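Local coordinates for protein cryptochrome DASH (Arabidopsis thaliana, PDB 2J4D) that binds FAD and a methenyltetrahydrofolate antenna, repairs cyclobutane pyrimidine dimers in single-stranded DNA, and may act as a blue-light photoreceptor, at residues G95-E100 and L292-I297. Residues are numbered along the deposited sequence; the frame is centred on the assembly and turned at random.
Sequences GGFLME and LAFGCI
Phe294 reaches from the end of helix 289-293 to helix 92-111 and places its ring against Phe97 and Leu98, a worked example of how a few buried apolar side chains can join two domains where the facing segments share no hydrogen bond. The tight part lies along both flanks of the Phe294 ring. On one flank CD2 of Phe97 lies 3.6 Å from CD2 of Phe294, and Phe294 CE2 is equally near that atom. CD2 of Phe294 sits at the edge of the Phe97 ring, near that ring's plane. The planes are inclined at 45° with centroids 5.5 Å apart, an oblique pairing in which the two side chains run antiparallel, each passing alongside the other. On the other flank CE1 of Phe294 sits 3.7 Å from CD1 of Leu98 and 3.8 Å from Leu98 CB, the two side chains crossing nearly at right angles. With CG of Phe97 anti to its own nitrogen (chi1 -172°), the ring presents its CD2-CE2 edge to Phe294. In the photolyase fold this joins the N-terminal alpha/beta domain to the helical FAD-binding domain, where Leu292 touches the flavin cofactor; polar ties nearby run from the Phe294 backbone to Leu50 and from Gly295 O to Arg51. Gly295, with positive phi, ends helix 289-293 in a Schellman motif right after Phe294. Replacing Phe294 with an alanine would probably open a gap between Phe97 and Leu98 and cost the helix end its apolar grip on helix 92-111. Packing is looser beyond the rings: SG of Cys296 comes no nearer than 4.9 Å to CE2 of Phe97. Of the partly exposed residues of helix 92-111, Met99 packs on Pro230 and Leu74, and Glu100 forms a salt bridge with Arg247.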
# COMPACT_ATOMS: atom_id res chain seq x y z
N GLY A 95 1.98 -0.27 -11.82
CA GLY A 95 1.13 0.37 -12.80
C GLY A 95 0.06 -0.60 -13.28
O GLY A 95 -1.11 -0.23 -13.44
N GLY A 96 0.45 -1.84 -13.53
CA GLY A 96 -0.51 -2.84 -13.98
C GLY A 96 -1.58 -3.09 -12.92
O GLY A 96 -2.76 -3.25 -13.23
N PHE A 97 -1.15 -3.14 -11.66
CA PHE A 97 -2.07 -3.37 -10.55
C PHE A 97 -3.05 -2.19 -10.47
O PHE A 97 -4.25 -2.38 -10.26
CB PHE A 97 -1.27 -3.52 -9.25
CG PHE A 97 -2.10 -3.93 -8.06
CD1 PHE A 97 -2.34 -5.29 -7.79
CD2 PHE A 97 -2.60 -2.98 -7.18
CE1 PHE A 97 -3.06 -5.69 -6.66
CE2 PHE A 97 -3.34 -3.36 -6.04
CZ PHE A 97 -3.56 -4.72 -5.77
N LEU A 98 -2.55 -0.96 -10.64
CA LEU A 98 -3.42 0.22 -10.61
C LEU A 98 -4.51 0.13 -11.68
O LEU A 98 -5.68 0.41 -11.39
CB LEU A 98 -2.61 1.51 -10.84
CG LEU A 98 -3.43 2.77 -11.20
CD1 LEU A 98 -4.41 3.10 -10.08
CD2 LEU A 98 -2.50 3.96 -11.43
N MET A 99 -4.16 -0.26 -12.90
CA MET A 99 -5.17 -0.35 -13.95
C MET A 99 -6.27 -1.34 -13.57
O MET A 99 -7.45 -1.06 -13.77
CB MET A 99 -4.55 -0.76 -15.30
CG MET A 99 -3.49 0.23 -15.83
SD MET A 99 -4.03 1.97 -15.79
CE MET A 99 -2.59 2.77 -15.17
N GLU A 100 -5.89 -2.49 -13.02
CA GLU A 100 -6.89 -3.46 -12.60
C GLU A 100 -7.78 -2.85 -11.51
O GLU A 100 -8.99 -3.08 -11.50
CB GLU A 100 -6.23 -4.75 -12.09
CG GLU A 100 -5.44 -5.46 -13.20
CD GLU A 100 -4.82 -6.78 -12.76
OE1 GLU A 100 -4.15 -6.82 -11.71
OE2 GLU A 100 -4.99 -7.78 -13.49
N LEU A 292 -4.37 -2.51 0.59
CA LEU A 292 -4.44 -1.45 1.60
C LEU A 292 -3.79 -0.18 1.05
O LEU A 292 -4.30 0.92 1.23
CB LEU A 292 -3.73 -1.88 2.89
CG LEU A 292 -4.57 -2.82 3.78
CD1 LEU A 292 -3.70 -3.46 4.84
CD2 LEU A 292 -5.71 -2.02 4.41
N ALA A 293 -2.66 -0.34 0.35
CA ALA A 293 -1.95 0.81 -0.21
C ALA A 293 -2.80 1.60 -1.19
O ALA A 293 -2.80 2.83 -1.20
CB ALA A 293 -0.65 0.35 -0.88
N PHE A 294 -3.55 0.89 -2.03
CA PHE A 294 -4.42 1.55 -2.99
C PHE A 294 -5.79 1.90 -2.42
O PHE A 294 -6.61 2.51 -3.10
CB PHE A 294 -4.57 0.67 -4.23
CG PHE A 294 -3.47 0.86 -5.22
CD1 PHE A 294 -3.52 1.89 -6.15
CD2 PHE A 294 -2.36 0.02 -5.21
CE1 PHE A 294 -2.48 2.09 -7.05
CE2 PHE A 294 -1.31 0.20 -6.10
CZ PHE A 294 -1.37 1.25 -7.03
N GLY A 295 -6.02 1.50 -1.17
CA GLY A 295 -7.31 1.77 -0.55
C GLY A 295 -8.43 0.91 -1.11
O GLY A 295 -9.60 1.30 -1.04
N CYS A 296 -8.08 -0.25 -1.68
CA CYS A 296 -9.07 -1.19 -2.22
C CYS A 296 -9.84 -1.83 -1.06
O CYS A 296 -10.97 -2.28 -1.23
CB CYS A 296 -8.40 -2.29 -3.05
SG CYS A 296 -7.70 -1.69 -4.59
N ILE A 297 -9.18 -1.91 0.09
CA ILE A 297 -9.80 -2.42 1.32
C ILE A 297 -9.33 -1.50 2.43
O ILE A 297 -8.33 -0.78 2.28
CB ILE A 297 -9.40 -3.89 1.67
CG1 ILE A 297 -7.88 -4.00 1.82
CG2 ILE A 297 -9.97 -4.86 0.63
CD1 ILE A 297 -7.40 -5.38 2.25